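Local coordinates for protein oxygenase-reductase (Streptomyces fradiae, PDB 4OSP) that probably catalyses, as the C-terminal reductase domain of UrdM, the NADPH-dependent reduction of the C-6 ketone of angucyclinones in the urdamycin pathway, at residues A19-S24 with R30-R35; R26-A31 with G201-G206; E122-L127 with Y170-G175. All coordinates share one frame; numbering follows the deposited sequence.

Contact 1 (A19-S24 with R30-R35)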
ATOM      1  N   ALA B  19      12.023 -28.865  -1.925  1.00 20.93           N
ATOM      2  CA  ALA B  19      12.066 -27.521  -1.377  1.00 20.07           C
ATOM      3  C   ALA B  19      13.351 -27.267  -0.591  1.00 19.65           C
ATOM      4  O   ALA B  19      13.986 -28.197  -0.094  1.00 19.94           O
ATOM      5  CB  ALA B  19      10.841 -27.285  -0.495  1.00 20.44           C
ATOM      6  N   LEU B  20      13.738 -25.999  -0.506  1.00 19.26           N
ATOM      7  CA  LEU B  20      14.795 -25.560   0.399  1.00 17.58           C
ATOM      8  C   LEU B  20      14.217 -24.464   1.269  1.00 18.09           C
ATOM      9  O   LEU B  20      13.602 -23.521   0.768  1.00 17.97           O
ATOM     10  CB  LEU B  20      15.976 -24.990  -0.391  1.00 17.02           C
ATOM     11  CG  LEU B  20      16.966 -24.098   0.383  1.00 16.30           C
ATOM     12  CD1 LEU B  20      17.765 -24.894   1.391  1.00 15.63           C
ATOM     13  CD2 LEU B  20      17.904 -23.343  -0.545  1.00 16.02           C
ATOM     14  N   VAL B  21      14.407 -24.586   2.572  1.00 18.17           N
ATOM     15  CA  VAL B  21      14.018 -23.532   3.492  1.00 18.79           C
ATOM     16  C   VAL B  21      15.288 -23.101   4.201  1.00 18.94           C
ATOM     17  O   VAL B  21      15.931 -23.911   4.837  1.00 20.03           O
ATOM     18  CB  VAL B  21      12.950 -24.049   4.490  1.00 19.20           C
ATOM     19  CG1 VAL B  21      12.374 -22.922   5.323  1.00 19.15           C
ATOM     20  CG2 VAL B  21      11.827 -24.763   3.742  1.00 18.29           C
ATOM     21  N   THR B  22      15.687 -21.847   4.038  1.00 19.52           N
ATOM     22  CA  THR B  22      16.906 -21.370   4.691  1.00 21.17           C
ATOM     23  C   THR B  22      16.638 -21.063   6.150  1.00 22.76           C
ATOM     24  O   THR B  22      15.507 -20.751   6.516  1.00 23.35           O
ATOM     25  CB  THR B  22      17.533 -20.135   3.992  1.00 20.39           C
ATOM     26  OG1 THR B  22      16.610 -19.041   3.990  1.00 20.66           O
ATOM     27  CG2 THR B  22      17.939 -20.473   2.569  1.00 20.14           C
ATOM     28  N   GLY B  23      17.675 -21.178   6.983  1.00 25.22           N
ATOM     29  CA  GLY B  23      17.555 -20.938   8.432  1.00 25.34           C
ATOM     30  C   GLY B  23      16.461 -21.797   9.023  1.00 26.22           C
ATOM     31  O   GLY B  23      15.554 -21.311   9.688  1.00 26.68           O
ATOM     32  N   SER B  24      16.578 -23.090   8.786  1.00 27.95           N
ATOM     33  CA  SER B  24      15.464 -24.009   8.873  1.00 29.47           C
ATOM     34  C   SER B  24      15.540 -24.934  10.113  1.00 32.47           C
ATOM     35  O   SER B  24      14.781 -25.917  10.226  1.00 30.87           O
ATOM     36  CB  SER B  24      15.467 -24.849   7.602  1.00 28.44           C
ATOM     37  OG  SER B  24      14.202 -25.391   7.365  1.00 31.71           O
ATOM     38  N   ARG B  30      11.897 -23.796  10.854  1.00 22.45           N
ATOM     39  CA  ARG B  30      11.653 -25.176  11.271  1.00 23.80           C
ATOM     40  C   ARG B  30      10.229 -25.638  10.961  1.00 23.16           C
ATOM     41  O   ARG B  30      10.035 -26.670  10.326  1.00 24.40           O
ATOM     42  CB  ARG B  30      11.980 -25.353  12.766  1.00 24.47           C
ATOM     43  CG  ARG B  30      11.768 -26.755  13.293  1.00 27.46           C
ATOM     44  CD  ARG B  30      12.200 -26.895  14.745  1.00 31.06           C
ATOM     45  NE  ARG B  30      12.542 -28.288  15.045  1.00 36.98           N
ATOM     46  CZ  ARG B  30      13.446 -28.675  15.952  1.00 41.56           C
ATOM     47  NH1 ARG B  30      14.101 -27.767  16.681  1.00 40.99           N
ATOM     48  NH2 ARG B  30      13.700 -29.977  16.132  1.00 40.42           N
ATOM     49  N   ALA B  31       9.236 -24.864  11.395  1.00 23.04           N
ATOM     50  CA  ALA B  31       7.831 -25.240  11.195  1.00 22.62           C
ATOM     51  C   ALA B  31       7.454 -25.266   9.712  1.00 23.06           C
ATOM     52  O   ALA B  31       6.639 -26.109   9.274  1.00 23.40           O
ATOM     53  CB  ALA B  31       6.914 -24.305  11.962  1.00 21.70           C
ATOM     54  N   THR B  32       8.039 -24.346   8.943  1.00 21.94           N
ATOM     55  CA  THR B  32       7.813 -24.298   7.503  1.00 21.96           C
ATOM     56  C   THR B  32       8.323 -25.570   6.840  1.00 22.25           C
ATOM     57  O   THR B  32       7.590 -26.211   6.062  1.00 21.41           O
ATOM     58  CB  THR B  32       8.478 -23.066   6.853  1.00 22.50           C
ATOM     59  OG1 THR B  32       7.923 -21.870   7.418  1.00 22.55           O
ATOM     60  CG2 THR B  32       8.242 -23.067   5.348  1.00 21.21           C
ATOM     61  N   ALA B  33       9.568 -25.943   7.163  1.00 21.60           N
ATOM     62  CA  ALA B  33      10.142 -27.186   6.654  1.00 22.57           C
ATOM     63  C   ALA B  33       9.250 -28.384   7.012  1.00 23.78           C
ATOM     64  O   ALA B  33       8.966 -29.244   6.162  1.00 25.31           O
ATOM     65  CB  ALA B  33      11.567 -27.384   7.171  1.00 22.02           C
ATOM     66  N   ILE B  34       8.776 -28.416   8.254  1.00 24.42           N
ATOM     67  CA  ILE B  34       7.882 -29.485   8.706  1.00 24.90           C
ATOM     68  C   ILE B  34       6.558 -29.545   7.916  1.00 25.32           C
ATOM     69  O   ILE B  34       6.138 -30.624   7.471  1.00 26.22           O
ATOM     70  CB  ILE B  34       7.638 -29.402  10.238  1.00 25.88           C
ATOM     71  CG1 ILE B  34       8.915 -29.810  10.995  1.00 26.23           C
ATOM     72  CG2 ILE B  34       6.444 -30.260  10.659  1.00 25.14           C
ATOM     73  CD1 ILE B  34       8.935 -29.424  12.468  1.00 26.77           C
ATOM     74  N   ARG B  35       5.913 -28.396   7.721  1.00 24.74           N
ATOM     75  CA  ARG B  35       4.621 -28.385   7.027  1.00 24.63           C
ATOM     76  C   ARG B  35       4.749 -28.784   5.546  1.00 24.38           C
ATOM     77  O   ARG B  35       3.915 -29.536   5.024  1.00 24.83           O
ATOM     78  CB  ARG B  35       3.891 -27.031   7.193  1.00 24.17           C
ATOM     79  CG  ARG B  35       2.541 -26.944   6.473  1.00 23.48           C
ATOM     80  CD  ARG B  35       1.532 -27.937   7.035  1.00 24.59           C
ATOM     81  NE  ARG B  35       0.389 -28.176   6.143  1.00 24.81           N
ATOM     82  CZ  ARG B  35      -0.799 -27.590   6.281  1.00 25.18           C
ATOM     83  NH1 ARG B  35      -1.006 -26.717   7.262  1.00 25.62           N
ATOM     84  NH2 ARG B  35      -1.784 -27.875   5.443  1.00 23.77           N
TER
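Val21 and Ser24 meet Thr32 and Ala33 where the first strand of the Rossmann fold passes into its first helix. The turn and the first residues of the helix carry the glycine-rich TGxxxGxG motif of short-chain dehydrogenases/reductases, which starts at Thr22. The apolar part comes from Val21, whose two methyls are shared out between neighbouring helix residues. With CG1 anti to the backbone N (chi1 -171°), that branch lies 4.1 Å from Thr32 CG2, the two side chains crossing obliquely. CG2, on the other branch, reaches the backbone of the next residue, 4.1 Å from Ala33 CA, with the Ala33 methyl only slightly farther off. Thr32 offers its methyl to the strand while its hydroxyl is bonded to Ile28 O one turn back, so the polar end is cared for within the helix.

No hydrogen bond crosses between 19-24 and 30-35; what polar contact there is runs through carbon. Ser24 O receives a CA-H...O contact from Arg30 CA at 3.4 Å, with an angle of 137° at the hydrogen. Gly23, which binds NADP(+), makes the bend with a positive phi of 55°, and Thr22 OG1 is held by the backbone N atoms of Asn107 and Ala108. Beyond the bend the Ser24 hydroxyl, trans to its own backbone N, rests with OG 3.3 Å from Ala33 CB.

Contact 2 (R26-A31 with G201-G206); sequences RGIGRA and GITNNG
The NADP(+) site is bordered here by Gly27 and Ile28 of the glycine-rich turn, by Thr203 near the end of strand 194-204 and by Asn205 just after it. The contact is small and close to the surface, and no hydrogen bond crosses it. Gly27 has no side chain, which leaves Asn205 CB able to lie 4.2 Å from Gly27 CA. The amide of Asn205 is steadied from its own side of the cleft, OD1 being bonded to Thr207 OG1. Farther along, Ile28 sends its CD1 to within 4.1 Å of Thr203 OG1, the two side chains crossing at about a right angle.

In this Rossmann fold the N-terminal end of helix 27-38 faces the C-terminal end of strand 194-204, and Arg26, Ile28, Thr203 and Asn205 all bind NADP(+), although no cofactor is bound to this chain in the model. Segment 201-206 braces itself with side-chain bonds. Thr203 OG1 donates to Gly201 O at 2.9 Å, coming from well above the carbonyl plane (56°). Asn204 closes an Asx turn, its OD1 accepting from Gly206 N at 3.2 Å. On the side toward helix 51-63, Arg30 NH1 lies in plane at the edge of the Arg26 guanidinium, 3.1 Å from Arg26 NH1; both are donors, and the approach is not a hydrogen bond.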
ATOM      1  N   ARG B  26      15.255 -23.894  13.327  1.00 41.07           N
ATOM      2  CA  ARG B  26      14.604 -23.234  14.467  1.00 40.96           C
ATOM      3  C   ARG B  26      13.367 -22.439  14.029  1.00 37.34           C
ATOM      4  O   ARG B  26      13.301 -21.960  12.883  1.00 34.06           O
ATOM      5  CB  ARG B  26      15.584 -22.252  15.131  1.00 46.19           C
ATOM      6  CG  ARG B  26      16.677 -22.889  15.970  1.00 56.56           C
ATOM      7  CD  ARG B  26      16.221 -23.140  17.401  1.00 64.33           C
ATOM      8  NE  ARG B  26      17.230 -23.868  18.173  1.00 72.63           N
ATOM      9  CZ  ARG B  26      17.304 -25.198  18.262  1.00 73.87           C
ATOM     10  NH1 ARG B  26      16.421 -25.968  17.631  1.00 73.91           N
ATOM     11  NH2 ARG B  26      18.265 -25.758  18.986  1.00 71.52           N
ATOM     12  N   GLY B  27      12.406 -22.289  14.948  1.00 32.96           N
ATOM     13  CA  GLY B  27      11.323 -21.296  14.821  1.00 29.80           C
ATOM     14  C   GLY B  27      10.488 -21.400  13.556  1.00 27.93           C
ATOM     15  O   GLY B  27      10.104 -22.501  13.146  1.00 27.80           O
ATOM     16  N   ILE B  28      10.220 -20.253  12.929  1.00 26.98           N
ATOM     17  CA  ILE B  28       9.419 -20.194  11.687  1.00 24.78           C
ATOM     18  C   ILE B  28       9.983 -21.093  10.576  1.00 23.46           C
ATOM     19  O   ILE B  28       9.237 -21.840   9.938  1.00 24.14           O
ATOM     20  CB  ILE B  28       9.252 -18.736  11.177  1.00 25.26           C
ATOM     21  CG1 ILE B  28       8.283 -17.958  12.080  1.00 25.15           C
ATOM     22  CG2 ILE B  28       8.765 -18.712   9.729  1.00 25.36           C
ATOM     23  CD1 ILE B  28       8.449 -16.446  12.014  1.00 24.52           C
ATOM     24  N   GLY B  29      11.294 -21.034  10.358  1.00 22.08           N
ATOM     25  CA  GLY B  29      11.940 -21.899   9.367  1.00 21.68           C
ATOM     26  C   GLY B  29      11.629 -23.362   9.623  1.00 22.78           C
ATOM     27  O   GLY B  29      11.138 -24.083   8.731  1.00 22.37           O
ATOM     28  N   ARG B  30      11.897 -23.796  10.854  1.00 22.45           N
ATOM     29  CA  ARG B  30      11.653 -25.176  11.271  1.00 23.80           C
ATOM     30  C   ARG B  30      10.229 -25.638  10.961  1.00 23.16           C
ATOM     31  O   ARG B  30      10.035 -26.670  10.326  1.00 24.40           O
ATOM     32  CB  ARG B  30      11.980 -25.353  12.766  1.00 24.47           C
ATOM     33  CG  ARG B  30      11.768 -26.755  13.293  1.00 27.46           C
ATOM     34  CD  ARG B  30      12.200 -26.895  14.745  1.00 31.06           C
ATOM     35  NE  ARG B  30      12.542 -28.288  15.045  1.00 36.98           N
ATOM     36  CZ  ARG B  30      13.446 -28.675  15.952  1.00 41.56           C
ATOM     37  NH1 ARG B  30      14.101 -27.767  16.681  1.00 40.99           N
ATOM     38  NH2 ARG B  30      13.700 -29.977  16.132  1.00 40.42           N
ATOM     39  N   ALA B  31       9.236 -24.864  11.395  1.00 23.04           N
ATOM     40  CA  ALA B  31       7.831 -25.240  11.195  1.00 22.62           C
ATOM     41  C   ALA B  31       7.454 -25.266   9.712  1.00 23.06           C
ATOM     42  O   ALA B  31       6.639 -26.109   9.274  1.00 23.40           O
ATOM     43  CB  ALA B  31       6.914 -24.305  11.962  1.00 21.70           C
ATOM     44  N   GLY B 201       4.063 -11.477  12.329  1.00 29.55           N
ATOM     45  CA  GLY B 201       4.045 -10.558  13.456  1.00 31.51           C
ATOM     46  C   GLY B 201       4.949 -11.123  14.537  1.00 34.30           C
ATOM     47  O   GLY B 201       5.899 -11.857  14.246  1.00 35.45           O
ATOM     48  N   ILE B 202       4.651 -10.803  15.789  1.00 36.61           N
ATOM     49  CA  ILE B 202       5.378 -11.395  16.904  1.00 38.79           C
ATOM     50  C   ILE B 202       5.044 -12.879  16.993  1.00 38.78           C
ATOM     51  O   ILE B 202       3.876 -13.269  17.003  1.00 37.76           O
ATOM     52  CB  ILE B 202       5.055 -10.690  18.235  1.00 38.81           C
ATOM     53  CG1 ILE B 202       5.318  -9.185  18.109  1.00 35.89           C
ATOM     54  CG2 ILE B 202       5.882 -11.291  19.362  1.00 36.60           C
ATOM     55  CD1 ILE B 202       4.380  -8.337  18.931  1.00 37.59           C
ATOM     56  N   THR B 203       6.075 -13.706  17.040  1.00 42.30           N
ATOM     57  CA  THR B 203       5.869 -15.136  16.988  1.00 45.41           C
ATOM     58  C   THR B 203       6.672 -15.849  18.067  1.00 48.37           C
ATOM     59  O   THR B 203       7.872 -15.616  18.224  1.00 50.60           O
ATOM     60  CB  THR B 203       6.208 -15.696  15.592  1.00 45.71           C
ATOM     61  OG1 THR B 203       5.758 -14.778  14.592  1.00 44.71           O
ATOM     62  CG2 THR B 203       5.533 -17.042  15.369  1.00 44.68           C
ATOM     63  N   ASN B 204       5.985 -16.710  18.812  1.00 49.20           N
ATOM     64  CA  ASN B 204       6.595 -17.512  19.864  1.00 51.86           C
ATOM     65  C   ASN B 204       7.531 -18.591  19.300  1.00 52.74           C
ATOM     66  O   ASN B 204       7.078 -19.647  18.867  1.00 53.24           O
ATOM     67  CB  ASN B 204       5.489 -18.127  20.741  1.00 52.48           C
ATOM     68  CG  ASN B 204       5.999 -19.218  21.665  1.00 56.05           C
ATOM     69  OD1 ASN B 204       7.100 -19.131  22.215  1.00 58.35           O
ATOM     70  ND2 ASN B 204       5.191 -20.254  21.847  1.00 58.42           N
ATOM     71  N   ASN B 205       8.834 -18.318  19.301  1.00 54.43           N
ATOM     72  CA  ASN B 205       9.813 -19.276  18.756  1.00 57.58           C
ATOM     73  C   ASN B 205      10.434 -20.235  19.792  1.00 59.60           C
ATOM     74  O   ASN B 205      11.438 -20.897  19.514  1.00 59.79           O
ATOM     75  CB  ASN B 205      10.900 -18.561  17.927  1.00 54.59           C
ATOM     76  CG  ASN B 205      11.753 -17.615  18.758  1.00 54.47           C
ATOM     77  OD1 ASN B 205      11.515 -17.423  19.956  1.00 52.85           O
ATOM     78  ND2 ASN B 205      12.758 -17.015  18.124  1.00 54.64           N
ATOM     79  N   GLY B 206       9.826 -20.311  20.975  1.00 60.82           N
ATOM     80  CA  GLY B 206      10.233 -21.282  21.990  1.00 63.32           C
ATOM     81  C   GLY B 206      11.168 -20.741  23.060  1.00 68.08           C
ATOM     82  O   GLY B 206      11.397 -21.399  24.076  1.00 67.81           O
TER

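Contact 3 (E122-L127 with Y170-G175)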
ATOM      1  N   GLU B 122      30.168  -1.944  10.378  1.00 39.46           N
ATOM      2  CA  GLU B 122      30.390  -3.394  10.350  1.00 40.04           C
ATOM      3  C   GLU B 122      29.080  -4.150  10.482  1.00 39.11           C
ATOM      4  O   GLU B 122      28.776  -5.028   9.674  1.00 40.92           O
ATOM      5  CB  GLU B 122      31.337  -3.821  11.477  1.00 44.35           C
ATOM      6  CG  GLU B 122      32.780  -3.349  11.315  1.00 51.14           C
ATOM      7  CD  GLU B 122      32.961  -1.843  11.521  1.00 54.20           C
ATOM      8  OE1 GLU B 122      32.124  -1.209  12.211  1.00 54.45           O
ATOM      9  OE2 GLU B 122      33.956  -1.291  10.994  1.00 56.82           O
ATOM     10  N   LEU B 123      28.316  -3.816  11.517  1.00 36.64           N
ATOM     11  CA  LEU B 123      27.015  -4.428  11.762  1.00 35.12           C
ATOM     12  C   LEU B 123      26.070  -4.210  10.580  1.00 34.72           C
ATOM     13  O   LEU B 123      25.289  -5.098  10.228  1.00 34.72           O
ATOM     14  CB  LEU B 123      26.397  -3.857  13.044  1.00 34.37           C
ATOM     15  CG  LEU B 123      24.930  -4.169  13.338  1.00 35.42           C
ATOM     16  CD1 LEU B 123      24.717  -5.647  13.651  1.00 34.42           C
ATOM     17  CD2 LEU B 123      24.418  -3.292  14.472  1.00 36.75           C
ATOM     18  N   PHE B 124      26.140  -3.025   9.974  1.00 34.99           N
ATOM     19  CA  PHE B 124      25.305  -2.718   8.826  1.00 35.44           C
ATOM     20  C   PHE B 124      25.633  -3.703   7.696  1.00 36.10           C
ATOM     21  O   PHE B 124      24.735  -4.369   7.153  1.00 33.89           O
ATOM     22  CB  PHE B 124      25.514  -1.269   8.366  1.00 34.63           C
ATOM     23  CG  PHE B 124      24.544  -0.824   7.297  1.00 32.67           C
ATOM     24  CD1 PHE B 124      23.316  -0.261   7.641  1.00 32.49           C
ATOM     25  CD2 PHE B 124      24.854  -0.970   5.956  1.00 31.45           C
ATOM     26  CE1 PHE B 124      22.420   0.148   6.663  1.00 32.59           C
ATOM     27  CE2 PHE B 124      23.961  -0.563   4.972  1.00 32.26           C
ATOM     28  CZ  PHE B 124      22.743  -0.004   5.327  1.00 31.57           C
ATOM     29  N   ASP B 125      26.926  -3.802   7.375  1.00 35.47           N
ATOM     30  CA  ASP B 125      27.428  -4.768   6.403  1.00 34.52           C
ATOM     31  C   ASP B 125      26.944  -6.180   6.720  1.00 34.50           C
ATOM     32  O   ASP B 125      26.530  -6.916   5.823  1.00 35.03           O
ATOM     33  CB  ASP B 125      28.959  -4.739   6.375  1.00 34.06           C
ATOM     34  CG  ASP B 125      29.513  -3.467   5.750  1.00 35.48           C
ATOM     35  OD1 ASP B 125      28.721  -2.639   5.266  1.00 35.63           O
ATOM     36  OD2 ASP B 125      30.746  -3.291   5.742  1.00 36.31           O
ATOM     37  N   ARG B 126      26.974  -6.540   7.998  1.00 33.53           N
ATOM     38  CA  ARG B 126      26.618  -7.887   8.425  1.00 36.94           C
ATOM     39  C   ARG B 126      25.140  -8.175   8.139  1.00 35.55           C
ATOM     40  O   ARG B 126      24.803  -9.222   7.581  1.00 37.27           O
ATOM     41  CB  ARG B 126      26.945  -8.081   9.918  1.00 41.00           C
ATOM     42  CG  ARG B 126      26.331  -9.323  10.562  1.00 48.42           C
ATOM     43  CD  ARG B 126      27.335 -10.463  10.684  1.00 54.87           C
ATOM     44  NE  ARG B 126      26.726 -11.772  10.418  1.00 62.57           N
ATOM     45  CZ  ARG B 126      27.374 -12.811   9.886  1.00 66.38           C
ATOM     46  NH1 ARG B 126      28.661 -12.709   9.560  1.00 66.19           N
ATOM     47  NH2 ARG B 126      26.736 -13.957   9.673  1.00 67.24           N
ATOM     48  N   LEU B 127      24.270  -7.240   8.510  1.00 33.19           N
ATOM     49  CA  LEU B 127      22.832  -7.395   8.298  1.00 30.69           C
ATOM     50  C   LEU B 127      22.471  -7.453   6.814  1.00 28.72           C
ATOM     51  O   LEU B 127      21.634  -8.257   6.415  1.00 30.16           O
ATOM     52  CB  LEU B 127      22.059  -6.271   8.988  1.00 31.80           C
ATOM     53  CG  LEU B 127      22.089  -6.250  10.527  1.00 33.32           C
ATOM     54  CD1 LEU B 127      22.050  -4.825  11.052  1.00 33.64           C
ATOM     55  CD2 LEU B 127      20.953  -7.063  11.118  1.00 32.07           C
ATOM     56  N   TYR B 170      17.736  -3.618  10.418  1.00 37.83           N
ATOM     57  CA  TYR B 170      17.115  -4.896  10.074  1.00 37.19           C
ATOM     58  C   TYR B 170      15.909  -4.724   9.149  1.00 37.79           C
ATOM     59  O   TYR B 170      15.734  -5.497   8.202  1.00 39.09           O
ATOM     60  CB  TYR B 170      16.715  -5.648  11.341  1.00 36.37           C
ATOM     61  CG  TYR B 170      15.747  -6.806  11.141  1.00 37.16           C
ATOM     62  CD1 TYR B 170      16.211  -8.105  10.891  1.00 38.08           C
ATOM     63  CD2 TYR B 170      14.369  -6.613  11.246  1.00 37.98           C
ATOM     64  CE1 TYR B 170      15.328  -9.174  10.731  1.00 36.34           C
ATOM     65  CE2 TYR B 170      13.477  -7.675  11.090  1.00 38.55           C
ATOM     66  CZ  TYR B 170      13.962  -8.953  10.832  1.00 37.68           C
ATOM     67  OH  TYR B 170      13.073  -9.999  10.678  1.00 38.64           O
ATOM     68  N   ALA B 171      15.086  -3.708   9.426  1.00 36.13           N
ATOM     69  CA  ALA B 171      13.928  -3.389   8.591  1.00 32.04           C
ATOM     70  C   ALA B 171      14.342  -2.973   7.174  1.00 32.39           C
ATOM     71  O   ALA B 171      13.681  -3.338   6.189  1.00 31.19           O
ATOM     72  CB  ALA B 171      13.103  -2.302   9.237  1.00 31.56           C
ATOM     73  N   MET B 172      15.428  -2.215   7.072  1.00 31.08           N
ATOM     74  CA  MET B 172      15.975  -1.842   5.766  1.00 33.91           C
ATOM     75  C   MET B 172      16.317  -3.068   4.937  1.00 33.96           C
ATOM     76  O   MET B 172      15.980  -3.136   3.742  1.00 33.40           O
ATOM     77  CB  MET B 172      17.200  -0.930   5.907  1.00 34.00           C
ATOM     78  CG  MET B 172      16.846   0.451   6.432  1.00 36.61           C
ATOM     79  SD  MET B 172      18.259   1.440   6.923  1.00 38.10           S
ATOM     80  CE  MET B 172      18.949   1.922   5.340  1.00 35.26           C
ATOM     81  N   THR B 173      16.960  -4.045   5.568  1.00 32.89           N
ATOM     82  CA  THR B 173      17.337  -5.254   4.854  1.00 35.78           C
ATOM     83  C   THR B 173      16.087  -6.009   4.413  1.00 37.03           C
ATOM     84  O   THR B 173      16.058  -6.585   3.322  1.00 39.76           O
ATOM     85  CB  THR B 173      18.296  -6.165   5.669  1.00 35.73           C
ATOM     86  OG1 THR B 173      17.640  -6.639   6.856  1.00 36.00           O
ATOM     87  CG2 THR B 173      19.583  -5.409   6.045  1.00 33.71           C
ATOM     88  N   LYS B 174      15.041  -5.956   5.239  1.00 35.87           N
ATOM     89  CA  LYS B 174      13.785  -6.635   4.928  1.00 35.93           C
ATOM     90  C   LYS B 174      12.900  -5.907   3.915  1.00 37.23           C
ATOM     91  O   LYS B 174      12.127  -6.542   3.186  1.00 39.72           O
ATOM     92  CB  LYS B 174      13.012  -6.944   6.207  1.00 37.01           C
ATOM     93  CG  LYS B 174      13.654  -8.039   7.061  1.00 36.80           C
ATOM     94  CD  LYS B 174      13.770  -9.341   6.287  1.00 34.38           C
ATOM     95  CE  LYS B 174      13.724 -10.552   7.209  1.00 35.83           C
ATOM     96  NZ  LYS B 174      13.933 -11.832   6.466  1.00 33.54           N
ATOM     97  N   GLY B 175      13.004  -4.579   3.875  1.00 35.41           N
ATOM     98  CA  GLY B 175      12.381  -3.792   2.814  1.00 31.94           C
ATOM     99  C   GLY B 175      13.079  -4.063   1.492  1.00 32.49           C
ATOM    100  O   GLY B 175      12.451  -4.094   0.441  1.00 29.85           O
TER
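Thr173 of helix 168-187 presses against Leu127 of helix 121-142. Its CB lies 4.0 Å from Leu127 O. From there CG2 reaches farther into the neighbouring helix, 3.5 Å from Leu127 O and 3.9 Å from Leu127 CB, so one methyl covers both the carbonyl and the root of the leucine. OG1 turns the other way: standing between the backbone N and the carbonyl carbon (chi1 64°), it reaches back to its own helix and donates to Tyr170 O at 2.6 Å, a bond that helps fix the rotation of Thr173. That oxygen also takes the helical bond from Lys174 N, both donors coming from the same face of its plane.

The leucine's other end meets the turn before, CD2 lying 4.5 Å from Tyr170 CB. At the far end the Met172 chain bends at its last torsion and brings CE to the edge of the Phe124 ring, 4.1 Å from Phe124 CE1 and near the ring plane. Over 122-127 and 170-175 the axes approach to 10.1 Å and cross at -32°. Phe136 of the third subunit packs on both Phe124 and Met172, while Asp125 bridges to Lys133 of that same subunit.

Tyr170 and Lys174 fit the YxxxK active-site signature of short-chain dehydrogenases/reductases, and Lys174 binds NADP(+); the two helices pair within the subunit and pack on the third subunit, as in the helical interface of tetrameric members of this family.

From the N terminus, contact 1 closes first and over the shortest loop, folding helix 27-38 back against strand 18-21. Contact 2 starts on that same helix, sharing Arg30 and Ala31 with contact 1, and closes only some 170 residues later, bringing the end of strand 194-204 up to the first turn of the fold. Contact 3 is nested inside this long loop, joining helix 121-142 to helix 168-187, which leads on into strand 194-204. Contacts 1 and 2 touch, whereas contact 3 keeps about 8 Å from each between nearest atoms. Together they link the cofactor-binding turn, the far part of the parallel sheet and the helices at the subunit interface.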